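PDB 6ZMQ: cytochrome C-type biogenesis protein ccmF from Thermus thermophilus, which binds heme b in the membrane and probably acts as the heme lyase of cytochrome c maturation, handling heme for attachment to the apocytochrome. Local coordinates for residues 267-278 against 291-302; 358-366 against 423-433. All blocks are in the same frame, centred on the assembly; numbering follows the deposited sequence.

In the fold
Interaction 1 and interaction 2 have centres 22 Å apart, and each touches the same heme. In interaction 1, helix 267-278 packs on 291-302 with one flank and with another presents His276, whose NE2 binds the heme iron at 2.3 Å; His510 binds the iron as well. Interaction 2 reaches the porphyrin rim, where Leu366 CD2 lies 3.4 Å from the methine carbon CHB. The two contacts meet directly where Leu366 CD1 packs against the carbonyl oxygen of His276, 3.8 Å away. Interaction 1 belongs to the cytochrome c assembly region and interaction 2, later in the chain, to the CcmF C-terminal region, so this heme site draws on both.

Interaction 1. Residues 267-278 against 291-302; sequences PWLLATAFLHTA and NFAFVTLAFAAT. With HEM (protoporphyrin IX containing Fe), chain B.
Phe274 meets three residues of 291-302 between its CB and the far end of its ring. Its CB touches CB of Phe294 at 3.6 Å, close to where the backbones approach. CG stands anti to the backbone N (chi1 167°), which sets the ring beside the Val295 side chain, the two pointing the same way. CD1 then passes Asn291 OD1 at 3.4 Å, the ring standing almost at right angles to the amide. Farther out, CE1 lies 3.6 Å from Val295 CB; this CB sits over one ring face, toward the rim, in a CH-pi contact. At the tip, CZ reaches Val295 CG2. The Phe294 ring has Ala273 CB over its centre and Thr277 OG1 at its edge. The two segments form an antiparallel transmembrane hairpin, helix 266-284 turning back into helix 288-307; their axes approach to 8.3 Å with N-to-C directions 156° apart. Alanines at the interface are consistent with this closeness: Ala298 CB meets Leu270 CB at 3.7 Å, and beyond it Ala301 CB packs against Leu270 CD1. Next to the turn, the Asn291 amide is held at both ends by Thr277. ND2 gives a hydrogen bond to Thr277 O (2.8 Å, N-H...O 162°) that stays in the amide plane but arrives above the carbonyl plane. Thr277 OG1, placed between its own backbone N and carbonyl carbon, donates to OD1 at 2.9 Å. This pairing opposes a flip of the amide. His276, its imidazole directed away from 291-302, provides one of the two axial ligands of the heme iron, while neighbouring Leu275 lays CD2 against the propionate carbon CBD of the heme.

Interaction 2. Residues 358-366 against 423-433; sequences HPLSREGAL and GPLLPWRRARG. With HEM (protoporphyrin IX containing Fe), chain B.
Glu363 OE1 accepts the backbone N-H of Arg429 at 2.6 Å, nearly straight (N-H...O 167°) and through its syn lone pair. That same OE1 lies in the plane of the Trp428 indole, at the edge by CE3, with carboxylate and ring almost perpendicular. The side chain bends at chi2 to get there, and its OE2 makes a salt bridge to Arg284 of helix 266-284, so the buried carboxylate is gripped through both oxygens. One residue earlier, Arg362 lies across a face of the same indole. Its CG is anti to the backbone N (chi1 -180°), and CD comes to rest over the six-membered ring, 3.6 Å from the centroid. The bend at chi3 then carries CZ over the five-membered ring, 4.4 Å from its centroid; this cation-pi contact is tilted, not stacked, the guanidinium standing 71° from the ring plane. NH2 goes on to donate to Pro424 O at 3.1 Å. Around these side chains, the first turn of helix 362-384 docks on the irregular connection leaving helix 402-422. Arg362 N lies in that first turn, where no earlier helical turn offers a carbonyl, and is bonded to Pro427 O at 3.2 Å. If Arg362 were an alanine, the Trp428 face and the Pro424 carbonyl would each lose this partner, and the indole would probably be freer to turn. Leu426 brings CD1 up to this helix start, against the carbonyl oxygens of Leu360 and Ser361 and near Ala365 CB. Ala365 CB also rests on Gly423 CA at 3.8 Å. The adjoining Pro424 brings its CD within 4.0 Å of the heme methine carbon CHB.

Interaction 1. Residues 267-278 against 291-302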
# COMPACT_ATOMS: atom_id res chain seq x y z
N PRO A 267 4.40 0.41 -6.97
CA PRO A 267 5.39 0.74 -5.91
C PRO A 267 5.68 -0.41 -4.97
O PRO A 267 6.86 -0.66 -4.66
CB PRO A 267 4.74 1.91 -5.16
CG PRO A 267 3.66 2.37 -6.01
CD PRO A 267 3.17 1.17 -6.70
N TRP A 268 4.62 -1.13 -4.54
CA TRP A 268 4.74 -2.29 -3.66
C TRP A 268 5.65 -3.37 -4.23
O TRP A 268 6.36 -4.05 -3.47
CB TRP A 268 3.36 -2.90 -3.39
CG TRP A 268 3.45 -4.13 -2.52
CD1 TRP A 268 3.52 -4.15 -1.16
CD2 TRP A 268 3.54 -5.51 -2.95
NE1 TRP A 268 3.64 -5.44 -0.72
CE2 TRP A 268 3.66 -6.29 -1.79
CE3 TRP A 268 3.56 -6.14 -4.19
CZ2 TRP A 268 3.77 -7.68 -1.83
CZ3 TRP A 268 3.67 -7.52 -4.23
CH2 TRP A 268 3.77 -8.27 -3.06
N LEU A 269 5.62 -3.56 -5.55
CA LEU A 269 6.53 -4.49 -6.21
C LEU A 269 7.99 -4.04 -6.05
O LEU A 269 8.85 -4.81 -5.60
CB LEU A 269 6.15 -4.62 -7.69
CG LEU A 269 4.94 -5.50 -8.01
CD1 LEU A 269 4.57 -5.41 -9.50
CD2 LEU A 269 5.16 -6.93 -7.59
N LEU A 270 8.26 -2.76 -6.35
CA LEU A 270 9.64 -2.28 -6.38
C LEU A 270 10.21 -2.17 -4.97
O LEU A 270 11.35 -2.58 -4.72
CB LEU A 270 9.70 -0.94 -7.11
CG LEU A 270 9.18 -0.99 -8.55
CD1 LEU A 270 8.72 0.39 -9.05
CD2 LEU A 270 10.20 -1.62 -9.49
N ALA A 271 9.37 -1.71 -4.03
CA ALA A 271 9.74 -1.70 -2.62
C ALA A 271 9.93 -3.10 -2.05
O ALA A 271 10.60 -3.26 -1.03
CB ALA A 271 8.70 -0.93 -1.80
N THR A 272 9.56 -4.11 -2.81
CA THR A 272 9.85 -5.48 -2.39
C THR A 272 11.19 -5.87 -2.98
O THR A 272 12.02 -6.40 -2.29
CB THR A 272 8.88 -6.47 -3.00
OG1 THR A 272 7.70 -5.93 -2.47
CG2 THR A 272 9.04 -7.85 -2.43
N ALA A 273 11.40 -5.56 -4.24
CA ALA A 273 12.68 -5.91 -4.86
C ALA A 273 13.78 -5.16 -4.12
O ALA A 273 14.81 -5.70 -3.79
CB ALA A 273 12.62 -5.50 -6.29
N PHE A 274 13.49 -3.92 -3.82
CA PHE A 274 14.46 -3.07 -3.12
C PHE A 274 14.75 -3.64 -1.74
O PHE A 274 15.86 -3.71 -1.39
CB PHE A 274 13.93 -1.66 -3.03
CG PHE A 274 14.67 -0.79 -2.08
CD1 PHE A 274 16.01 -0.63 -2.21
CD2 PHE A 274 14.02 -0.16 -1.06
CE1 PHE A 274 16.68 0.17 -1.32
CE2 PHE A 274 14.69 0.64 -0.17
CZ PHE A 274 16.02 0.81 -0.31
N LEU A 275 13.75 -4.14 -1.05
CA LEU A 275 13.96 -4.70 0.30
C LEU A 275 14.97 -5.85 0.24
O LEU A 275 15.88 -5.89 1.04
CB LEU A 275 12.58 -5.17 0.74
CG LEU A 275 12.39 -5.34 2.23
CD1 LEU A 275 10.95 -5.54 2.55
CD2 LEU A 275 13.15 -6.54 2.68
N HIS A 276 14.78 -6.75 -0.70
CA HIS A 276 15.69 -7.88 -0.89
C HIS A 276 17.09 -7.39 -1.31
O HIS A 276 18.01 -7.95 -0.81
CB HIS A 276 15.06 -8.91 -1.84
CG HIS A 276 13.95 -9.69 -1.25
ND1 HIS A 276 12.92 -9.12 -0.60
CD2 HIS A 276 13.70 -11.00 -1.23
CE1 HIS A 276 12.11 -10.05 -0.18
NE2 HIS A 276 12.56 -11.20 -0.53
N THR A 277 17.24 -6.42 -2.21
CA THR A 277 18.58 -5.98 -2.59
C THR A 277 19.24 -5.26 -1.41
O THR A 277 20.43 -5.36 -1.27
CB THR A 277 18.56 -5.48 -4.03
OG1 THR A 277 17.90 -4.23 -4.05
CG2 THR A 277 17.75 -6.38 -4.90
N ALA A 278 18.47 -4.51 -0.63
CA ALA A 278 19.04 -3.80 0.52
C ALA A 278 19.52 -4.85 1.49
O ALA A 278 20.60 -4.73 1.92
CB ALA A 278 18.02 -2.93 1.17
N ASN A 291 20.44 -1.32 -5.87
CA ASN A 291 19.79 -0.74 -4.70
C ASN A 291 19.47 0.72 -4.91
O ASN A 291 18.36 1.15 -4.57
CB ASN A 291 20.66 -0.90 -3.47
CG ASN A 291 20.25 -2.05 -2.66
OD1 ASN A 291 19.08 -2.17 -2.34
ND2 ASN A 291 21.19 -2.92 -2.31
N PHE A 292 20.43 1.47 -5.48
CA PHE A 292 20.21 2.87 -5.85
C PHE A 292 19.08 2.99 -6.87
O PHE A 292 18.16 3.81 -6.70
CB PHE A 292 21.50 3.47 -6.43
CG PHE A 292 22.57 3.77 -5.41
CD1 PHE A 292 22.25 4.34 -4.18
CD2 PHE A 292 23.91 3.53 -5.70
CE1 PHE A 292 23.24 4.64 -3.25
CE2 PHE A 292 24.90 3.79 -4.76
CZ PHE A 292 24.56 4.36 -3.53
N ALA A 293 19.10 2.10 -7.89
CA ALA A 293 18.04 2.06 -8.90
C ALA A 293 16.68 1.75 -8.29
O ALA A 293 15.69 2.44 -8.57
CB ALA A 293 18.39 1.02 -9.97
N PHE A 294 16.62 0.76 -7.40
CA PHE A 294 15.34 0.32 -6.85
C PHE A 294 14.77 1.32 -5.86
O PHE A 294 13.55 1.49 -5.82
CB PHE A 294 15.47 -1.06 -6.21
CG PHE A 294 15.49 -2.19 -7.21
CD1 PHE A 294 14.80 -2.08 -8.40
CD2 PHE A 294 16.16 -3.38 -6.93
CE1 PHE A 294 14.81 -3.11 -9.33
CE2 PHE A 294 16.17 -4.42 -7.85
CZ PHE A 294 15.49 -4.28 -9.05
N VAL A 295 15.61 1.99 -5.06
CA VAL A 295 15.05 2.95 -4.11
C VAL A 295 14.59 4.21 -4.84
O VAL A 295 13.56 4.80 -4.47
CB VAL A 295 16.03 3.26 -2.96
CG1 VAL A 295 17.27 3.96 -3.43
CG2 VAL A 295 15.34 4.05 -1.82
N THR A 296 15.26 4.59 -5.95
CA THR A 296 14.78 5.74 -6.73
C THR A 296 13.46 5.42 -7.42
O THR A 296 12.49 6.19 -7.32
CB THR A 296 15.84 6.18 -7.74
OG1 THR A 296 17.07 6.46 -7.08
CG2 THR A 296 15.37 7.40 -8.51
N LEU A 297 13.38 4.24 -8.06
CA LEU A 297 12.19 3.84 -8.80
C LEU A 297 11.01 3.58 -7.86
O LEU A 297 9.89 4.01 -8.14
CB LEU A 297 12.50 2.61 -9.64
CG LEU A 297 13.33 2.88 -10.90
CD1 LEU A 297 13.82 1.57 -11.53
CD2 LEU A 297 12.59 3.72 -11.91
N ALA A 298 11.26 2.87 -6.75
CA ALA A 298 10.25 2.60 -5.74
C ALA A 298 9.73 3.87 -5.08
O ALA A 298 8.52 3.99 -4.84
CB ALA A 298 10.82 1.67 -4.67
N PHE A 299 10.62 4.84 -4.82
CA PHE A 299 10.20 6.08 -4.16
C PHE A 299 9.33 6.94 -5.07
O PHE A 299 8.28 7.45 -4.65
CB PHE A 299 11.44 6.86 -3.72
CG PHE A 299 11.15 8.28 -3.36
CD1 PHE A 299 10.48 8.57 -2.19
CD2 PHE A 299 11.54 9.33 -4.19
CE1 PHE A 299 10.20 9.88 -1.85
CE2 PHE A 299 11.26 10.64 -3.85
CZ PHE A 299 10.58 10.91 -2.68
N ALA A 300 9.76 7.16 -6.32
CA ALA A 300 8.94 7.95 -7.24
C ALA A 300 7.67 7.21 -7.65
O ALA A 300 6.63 7.85 -7.92
CB ALA A 300 9.75 8.34 -8.47
N ALA A 301 7.72 5.87 -7.68
CA ALA A 301 6.53 5.06 -7.87
C ALA A 301 5.54 5.27 -6.74
O ALA A 301 4.34 5.41 -6.98
CB ALA A 301 6.92 3.59 -7.98
N THR A 302 6.04 5.29 -5.49
CA THR A 302 5.17 5.52 -4.33
C THR A 302 4.61 6.93 -4.33
O THR A 302 3.48 7.13 -3.86
CB THR A 302 5.93 5.25 -3.03
OG1 THR A 302 6.51 3.94 -3.06
CG2 THR A 302 4.96 5.28 -1.86
CHA HEM B . 13.45 -11.48 3.97
CHB HEM B . 14.28 -14.29 0.04
CHC HEM B . 10.02 -12.81 -1.90
CHD HEM B . 9.07 -10.43 2.24
C1A HEM B . 14.00 -12.36 3.05
C2A HEM B . 15.28 -12.95 3.22
C3A HEM B . 15.52 -13.73 2.13
C4A HEM B . 14.41 -13.64 1.26
CMA HEM B . 16.75 -14.56 1.87
CAA HEM B . 16.22 -12.77 4.40
CBA HEM B . 15.80 -13.62 5.60
CGA HEM B . 15.89 -15.10 5.29
O1A HEM B . 14.85 -15.80 5.34
O2A HEM B . 16.99 -15.61 4.98
C1B HEM B . 13.18 -14.08 -0.81
C2B HEM B . 13.13 -14.57 -2.14
C3B HEM B . 11.96 -14.17 -2.70
C4B HEM B . 11.27 -13.38 -1.68
CMB HEM B . 14.18 -15.40 -2.82
CAB HEM B . 11.46 -14.43 -4.05
CBB HEM B . 11.70 -13.32 -5.02
C1C HEM B . 9.37 -12.11 -0.91
C2C HEM B . 8.03 -11.74 -0.94
C3C HEM B . 7.78 -11.08 0.23
C4C HEM B . 8.97 -11.04 1.00
CMC HEM B . 7.01 -11.98 -2.03
CAC HEM B . 6.51 -10.50 0.62
CBC HEM B . 5.61 -11.25 1.53
C1D HEM B . 10.20 -10.45 3.07
C2D HEM B . 10.34 -9.71 4.33
C3D HEM B . 11.57 -10.00 4.83
C4D HEM B . 12.17 -10.93 3.85
CMD HEM B . 9.32 -8.80 4.95
CAD HEM B . 12.19 -9.47 6.11
CBD HEM B . 13.23 -8.41 5.77
CGD HEM B . 13.83 -7.70 6.96
O1D HEM B . 14.99 -7.96 7.35
O2D HEM B . 13.18 -6.82 7.55
NA HEM B . 13.51 -12.78 1.83
NB HEM B . 12.06 -13.37 -0.59
NC HEM B . 9.92 -11.71 0.27
ND HEM B . 11.30 -11.14 2.86
FE HEM B . 11.64 -12.36 1.18

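Interaction 2. Residues 358-366 against 423-433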
# COMPACT_ATOMS: atom_id res chain seq x y z
N HIS A 358 29.60 -16.72 -7.86
CA HIS A 358 28.39 -15.90 -7.89
C HIS A 358 27.03 -16.39 -8.51
O HIS A 358 26.00 -16.00 -7.97
CB HIS A 358 28.74 -14.55 -8.54
CG HIS A 358 28.63 -14.53 -10.03
ND1 HIS A 358 29.38 -15.34 -10.85
CD2 HIS A 358 27.84 -13.80 -10.86
CE1 HIS A 358 29.06 -15.12 -12.11
NE2 HIS A 358 28.13 -14.18 -12.14
N PRO A 359 26.98 -17.21 -9.60
CA PRO A 359 25.75 -17.18 -10.41
C PRO A 359 24.55 -17.92 -9.83
O PRO A 359 23.41 -17.51 -10.06
CB PRO A 359 26.20 -17.80 -11.74
CG PRO A 359 27.23 -18.76 -11.36
CD PRO A 359 27.89 -18.26 -10.11
N LEU A 360 24.77 -19.00 -9.07
CA LEU A 360 23.68 -19.88 -8.67
C LEU A 360 23.46 -19.81 -7.17
O LEU A 360 23.01 -20.77 -6.54
CB LEU A 360 23.95 -21.32 -9.11
CG LEU A 360 22.75 -22.24 -9.32
CD1 LEU A 360 22.27 -22.10 -10.76
CD2 LEU A 360 23.06 -23.68 -8.98
N SER A 361 23.79 -18.66 -6.59
CA SER A 361 23.92 -18.51 -5.15
C SER A 361 22.62 -17.97 -4.56
O SER A 361 21.61 -17.81 -5.26
CB SER A 361 25.11 -17.61 -4.87
OG SER A 361 26.27 -18.16 -5.47
N ARG A 362 22.64 -17.66 -3.26
CA ARG A 362 21.50 -16.97 -2.65
C ARG A 362 21.41 -15.53 -3.16
O ARG A 362 20.31 -15.00 -3.33
CB ARG A 362 21.62 -17.04 -1.12
CG ARG A 362 20.48 -16.36 -0.35
CD ARG A 362 20.70 -16.25 1.16
NE ARG A 362 20.70 -17.53 1.87
CZ ARG A 362 21.17 -17.69 3.10
NH1 ARG A 362 21.67 -16.66 3.76
NH2 ARG A 362 21.13 -18.88 3.68
N GLU A 363 22.56 -14.92 -3.47
CA GLU A 363 22.59 -13.61 -4.12
C GLU A 363 22.00 -13.66 -5.53
O GLU A 363 21.28 -12.75 -5.94
CB GLU A 363 24.02 -13.08 -4.21
CG GLU A 363 24.68 -12.81 -2.90
CD GLU A 363 25.82 -13.78 -2.64
OE1 GLU A 363 25.55 -15.00 -2.62
OE2 GLU A 363 26.97 -13.33 -2.43
N GLY A 364 22.31 -14.72 -6.28
CA GLY A 364 21.77 -14.87 -7.62
C GLY A 364 20.28 -15.13 -7.62
O GLY A 364 19.55 -14.63 -8.48
N ALA A 365 19.81 -15.92 -6.65
CA ALA A 365 18.38 -16.17 -6.50
C ALA A 365 17.63 -14.91 -6.07
O ALA A 365 16.55 -14.62 -6.62
CB ALA A 365 18.15 -17.31 -5.51
N LEU A 366 18.20 -14.13 -5.14
CA LEU A 366 17.53 -12.90 -4.70
C LEU A 366 17.54 -11.84 -5.79
O LEU A 366 16.57 -11.09 -5.95
CB LEU A 366 18.16 -12.31 -3.43
CG LEU A 366 18.17 -12.88 -2.00
CD1 LEU A 366 18.16 -11.74 -0.96
CD2 LEU A 366 17.13 -13.90 -1.69
N GLY A 423 15.66 -19.98 -2.69
CA GLY A 423 16.73 -19.02 -2.47
C GLY A 423 17.47 -19.08 -1.15
O GLY A 423 18.69 -19.21 -1.13
N PRO A 424 16.75 -18.94 -0.02
CA PRO A 424 17.41 -19.04 1.30
C PRO A 424 18.00 -20.40 1.67
O PRO A 424 18.72 -20.49 2.67
CB PRO A 424 16.27 -18.66 2.26
CG PRO A 424 15.01 -18.64 1.39
CD PRO A 424 15.53 -18.14 0.10
N LEU A 425 17.73 -21.45 0.89
CA LEU A 425 18.35 -22.75 1.08
C LEU A 425 19.64 -22.90 0.29
O LEU A 425 20.20 -24.00 0.24
CB LEU A 425 17.38 -23.87 0.69
CG LEU A 425 16.34 -24.32 1.71
CD1 LEU A 425 15.69 -25.61 1.23
CD2 LEU A 425 17.01 -24.56 3.05
N LEU A 426 20.12 -21.82 -0.33
CA LEU A 426 21.37 -21.74 -1.03
C LEU A 426 22.40 -21.00 -0.18
O LEU A 426 22.06 -20.06 0.54
CB LEU A 426 21.21 -21.01 -2.37
CG LEU A 426 20.35 -21.68 -3.45
CD1 LEU A 426 20.19 -20.77 -4.65
CD2 LEU A 426 20.98 -22.99 -3.88
N PRO A 427 23.66 -21.40 -0.24
CA PRO A 427 24.71 -20.65 0.45
C PRO A 427 25.13 -19.42 -0.33
O PRO A 427 24.84 -19.27 -1.52
CB PRO A 427 25.86 -21.67 0.54
CG PRO A 427 25.69 -22.47 -0.71
CD PRO A 427 24.19 -22.65 -0.83
N TRP A 428 25.79 -18.51 0.38
CA TRP A 428 26.25 -17.26 -0.22
C TRP A 428 27.44 -17.50 -1.16
O TRP A 428 28.34 -18.28 -0.83
CB TRP A 428 26.68 -16.28 0.87
CG TRP A 428 25.62 -15.71 1.81
CD1 TRP A 428 25.54 -15.91 3.16
CD2 TRP A 428 24.56 -14.79 1.49
NE1 TRP A 428 24.48 -15.20 3.69
CE2 TRP A 428 23.87 -14.51 2.68
CE3 TRP A 428 24.12 -14.20 0.30
CZ2 TRP A 428 22.76 -13.66 2.72
CZ3 TRP A 428 23.02 -13.35 0.34
CH2 TRP A 428 22.36 -13.09 1.54
N ARG A 429 27.42 -16.79 -2.30
CA ARG A 429 28.42 -16.74 -3.40
C ARG A 429 29.05 -18.10 -3.74
O ARG A 429 30.26 -18.30 -3.61
CB ARG A 429 29.51 -15.69 -3.18
CG ARG A 429 29.95 -15.14 -4.56
CD ARG A 429 30.41 -13.69 -4.66
NE ARG A 429 31.03 -13.48 -5.97
CZ ARG A 429 31.75 -12.42 -6.33
NH1 ARG A 429 31.97 -11.44 -5.47
NH2 ARG A 429 32.26 -12.35 -7.55
N ARG A 430 28.21 -19.02 -4.19
CA ARG A 430 28.66 -20.33 -4.62
C ARG A 430 28.89 -20.35 -6.13
O ARG A 430 28.20 -19.67 -6.89
CB ARG A 430 27.62 -21.37 -4.23
CG ARG A 430 27.97 -22.83 -4.43
CD ARG A 430 26.83 -23.75 -4.03
NE ARG A 430 25.82 -23.84 -5.09
CZ ARG A 430 24.71 -23.10 -5.18
NH1 ARG A 430 24.40 -22.22 -4.24
NH2 ARG A 430 23.90 -23.26 -6.21
N ALA A 431 29.88 -21.15 -6.57
CA ALA A 431 30.17 -21.32 -7.99
C ALA A 431 29.03 -22.03 -8.72
O ALA A 431 28.46 -21.50 -9.68
CB ALA A 431 31.48 -22.08 -8.18
N ARG A 432 28.67 -23.24 -8.28
CA ARG A 432 27.62 -23.99 -8.96
C ARG A 432 26.93 -24.92 -7.98
O ARG A 432 27.50 -25.32 -6.96
CB ARG A 432 28.17 -24.81 -10.13
CG ARG A 432 27.23 -24.84 -11.33
CD ARG A 432 27.60 -25.96 -12.28
NE ARG A 432 27.63 -27.23 -11.56
CZ ARG A 432 27.73 -28.42 -12.13
NH1 ARG A 432 27.81 -28.53 -13.45
NH2 ARG A 432 27.74 -29.51 -11.38
N GLY A 433 25.69 -25.27 -8.31
CA GLY A 433 24.90 -26.20 -7.52
C GLY A 433 25.30 -27.65 -7.72
O GLY A 433 24.57 -28.42 -8.36
CHA HEM B . 13.45 -11.48 3.97
CHB HEM B . 14.28 -14.29 0.04
CHC HEM B . 10.02 -12.81 -1.90
CHD HEM B . 9.07 -10.43 2.24
C1A HEM B . 14.00 -12.36 3.05
C2A HEM B . 15.28 -12.95 3.22
C3A HEM B . 15.52 -13.73 2.13
C4A HEM B . 14.41 -13.64 1.26
CMA HEM B . 16.75 -14.56 1.87
CAA HEM B . 16.22 -12.77 4.40
CBA HEM B . 15.80 -13.62 5.60
CGA HEM B . 15.89 -15.10 5.29
O1A HEM B . 14.85 -15.80 5.34
O2A HEM B . 16.99 -15.61 4.98
C1B HEM B . 13.18 -14.08 -0.81
C2B HEM B . 13.13 -14.57 -2.14
C3B HEM B . 11.96 -14.17 -2.70
C4B HEM B . 11.27 -13.38 -1.68
CMB HEM B . 14.18 -15.40 -2.82
CAB HEM B . 11.46 -14.43 -4.05
CBB HEM B . 11.70 -13.32 -5.02
C1C HEM B . 9.37 -12.11 -0.91
C2C HEM B . 8.03 -11.74 -0.94
C3C HEM B . 7.78 -11.08 0.23
C4C HEM B . 8.97 -11.04 1.00
CMC HEM B . 7.01 -11.98 -2.03
CAC HEM B . 6.51 -10.50 0.62
CBC HEM B . 5.61 -11.25 1.53
C1D HEM B . 10.20 -10.45 3.07
C2D HEM B . 10.34 -9.71 4.33
C3D HEM B . 11.57 -10.00 4.83
C4D HEM B . 12.17 -10.93 3.85
CMD HEM B . 9.32 -8.80 4.95
CAD HEM B . 12.19 -9.47 6.11
CBD HEM B . 13.23 -8.41 5.77
CGD HEM B . 13.83 -7.70 6.96
O1D HEM B . 14.99 -7.96 7.35
O2D HEM B . 13.18 -6.82 7.55
NA HEM B . 13.51 -12.78 1.83
NB HEM B . 12.06 -13.37 -0.59
NC HEM B . 9.92 -11.71 0.27
ND HEM B . 11.30 -11.14 2.86
FE HEM B . 11.64 -12.36 1.18